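2-hydroxyethylphosphonate dioxygenase (Streptomyces viridochromogenes, PDB 4YAR) catalyses the iron(II)- and oxygen-dependent cleavage of 2-hydroxyethylphosphonate to hydroxymethylphosphonate and formate during bialaphos biosynthesis. Local coordinates at residues A[120-125]-A[144-149]. The protein carries 1 engineered substitution. Sequence-based numbering, arbitrary orientation.
Sequences DRLPAL and NGRWGE
Arg146, at the end of strand 143-146, reaches across to the loop 120-125 and bonds to Pro123, tying that loop to the three-stranded antiparallel sheet of a cupin-type beta-barrel domain. Three backbone carbonyls accept hydrogen bonds from its guanidinium, one from each nitrogen. Across the contact, NH1 of Arg146 donates to O of Pro123 at 2.8 Å; the oxygen lies near the guanidinium plane, whereas the nitrogen stands well above the carbonyl plane. On its own side of the contact, NE of Arg146 donates to O of Gly148 at 3.0 Å and NH2 of Arg146 to O of Glu149 at 2.9 Å, so the chain after the strand curls round the edge of the guanidinium and fixes its rotation. With CG anti to the backbone N (chi1 -169°) and the chain extended as far as NE, the group reaches the Pro123 carbonyl.

Leucines flank both faces of the guanidinium, CG of Leu125 on one and CD2 of Leu122 on the other, each offset toward the rim, the latter 3.9 Å from CZ of Arg146. Both side chains cross the arginine at about a right angle. Beside this layer the Pro123 ring meets the aliphatic stem, its CG 4.3 Å from CD of Arg146, and also touches Trp156 of strand 156-159. Ser183 OG gives the Pro123 carbonyl a second hydrogen-bond partner. Leu125 immediately precedes Asn126, which binds substrate in a site shared between dimer partners, and its side chain lies about 6 Å from that of the iron ligand His182, placing the contact beside the active site. The two methyls of Leu125 diverge: CD2 packs 3.9 Å from CD of Arg146, while CD1 lies 3.8 Å from OE2 of Glu149.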
# COMPACT_ATOMS: atom_id res chain seq x y z
N ASP A 120 -16.12 -28.15 -12.45
CA ASP A 120 -15.67 -29.11 -13.49
C ASP A 120 -15.06 -28.36 -14.70
O ASP A 120 -14.92 -28.90 -15.79
CB ASP A 120 -16.83 -30.02 -13.89
CG ASP A 120 -17.91 -29.28 -14.65
OD1 ASP A 120 -17.98 -28.03 -14.59
OD2 ASP A 120 -18.70 -29.98 -15.33
N ARG A 121 -14.67 -27.10 -14.50
CA ARG A 121 -13.96 -26.39 -15.51
C ARG A 121 -12.73 -25.79 -14.87
O ARG A 121 -12.83 -25.07 -13.86
CB ARG A 121 -14.83 -25.32 -16.15
CG ARG A 121 -14.14 -24.48 -17.22
CD ARG A 121 -15.03 -23.38 -17.83
NE ARG A 121 -16.21 -23.99 -18.43
CZ ARG A 121 -16.26 -24.44 -19.68
NH1 ARG A 121 -15.22 -24.30 -20.47
NH2 ARG A 121 -17.37 -25.00 -20.14
N LEU A 122 -11.59 -26.02 -15.47
CA LEU A 122 -10.36 -25.46 -14.96
C LEU A 122 -10.40 -23.93 -15.29
O LEU A 122 -10.70 -23.52 -16.40
CB LEU A 122 -9.18 -26.14 -15.64
CG LEU A 122 -7.90 -26.19 -14.87
CD1 LEU A 122 -8.10 -27.19 -13.74
CD2 LEU A 122 -6.81 -26.64 -15.81
N PRO A 123 -10.20 -23.07 -14.25
CA PRO A 123 -10.42 -21.67 -14.46
C PRO A 123 -9.24 -21.01 -15.21
O PRO A 123 -8.12 -21.03 -14.75
CB PRO A 123 -10.51 -21.09 -13.02
CG PRO A 123 -9.74 -22.05 -12.17
CD PRO A 123 -9.90 -23.40 -12.85
N ALA A 124 -9.53 -20.37 -16.34
CA ALA A 124 -8.52 -19.83 -17.20
C ALA A 124 -7.83 -18.72 -16.44
O ALA A 124 -8.48 -18.00 -15.68
CB ALA A 124 -9.15 -19.32 -18.51
N LEU A 125 -6.52 -18.64 -16.59
CA LEU A 125 -5.73 -17.64 -15.84
C LEU A 125 -5.87 -16.21 -16.35
O LEU A 125 -6.14 -16.00 -17.53
CB LEU A 125 -4.24 -18.03 -15.88
CG LEU A 125 -3.87 -19.30 -15.11
CD1 LEU A 125 -2.49 -19.73 -15.59
CD2 LEU A 125 -3.85 -19.12 -13.61
N ASN A 144 -11.41 -23.10 -5.49
CA ASN A 144 -10.06 -23.45 -5.92
C ASN A 144 -9.31 -22.20 -6.29
O ASN A 144 -9.82 -21.40 -7.07
CB ASN A 144 -10.09 -24.32 -7.17
CG ASN A 144 -10.80 -25.67 -6.98
OD1 ASN A 144 -11.76 -25.96 -7.67
ND2 ASN A 144 -10.33 -26.48 -6.09
N GLY A 145 -8.07 -22.10 -5.81
CA GLY A 145 -7.12 -21.13 -6.28
C GLY A 145 -6.14 -21.75 -7.25
O GLY A 145 -5.65 -22.87 -7.01
N ARG A 146 -5.91 -21.06 -8.35
CA ARG A 146 -4.93 -21.46 -9.40
C ARG A 146 -3.87 -20.39 -9.62
O ARG A 146 -4.21 -19.21 -9.84
CB ARG A 146 -5.64 -21.76 -10.73
CG ARG A 146 -4.79 -22.43 -11.79
CD ARG A 146 -5.54 -22.56 -13.11
NE ARG A 146 -4.68 -23.12 -14.16
CZ ARG A 146 -5.03 -23.23 -15.43
NH1 ARG A 146 -6.23 -22.81 -15.85
NH2 ARG A 146 -4.16 -23.78 -16.29
N TRP A 147 -2.59 -20.82 -9.59
CA TRP A 147 -1.42 -19.91 -9.73
C TRP A 147 -0.39 -20.35 -10.78
O TRP A 147 0.74 -19.89 -10.72
CB TRP A 147 -0.66 -19.73 -8.38
CG TRP A 147 -1.58 -19.23 -7.42
CD1 TRP A 147 -2.13 -17.96 -7.39
CD2 TRP A 147 -2.32 -20.01 -6.47
NE1 TRP A 147 -3.11 -17.90 -6.43
CE2 TRP A 147 -3.26 -19.15 -5.87
CE3 TRP A 147 -2.27 -21.34 -6.06
CZ2 TRP A 147 -4.12 -19.58 -4.85
CZ3 TRP A 147 -3.09 -21.74 -5.05
CH2 TRP A 147 -4.01 -20.87 -4.45
N GLY A 148 -0.78 -21.18 -11.74
CA GLY A 148 0.16 -21.71 -12.77
C GLY A 148 -0.59 -22.52 -13.83
O GLY A 148 -1.76 -22.88 -13.66
N GLU A 149 0.10 -22.80 -14.93
CA GLU A 149 -0.46 -23.48 -16.05
C GLU A 149 -0.71 -24.92 -15.73
O GLU A 149 -1.80 -25.44 -15.96
CB GLU A 149 0.49 -23.36 -17.23
CG GLU A 149 0.53 -21.94 -17.77
CD GLU A 149 -0.64 -21.59 -18.66
OE1 GLU A 149 -1.37 -22.50 -19.12
OE2 GLU A 149 -0.82 -20.39 -18.93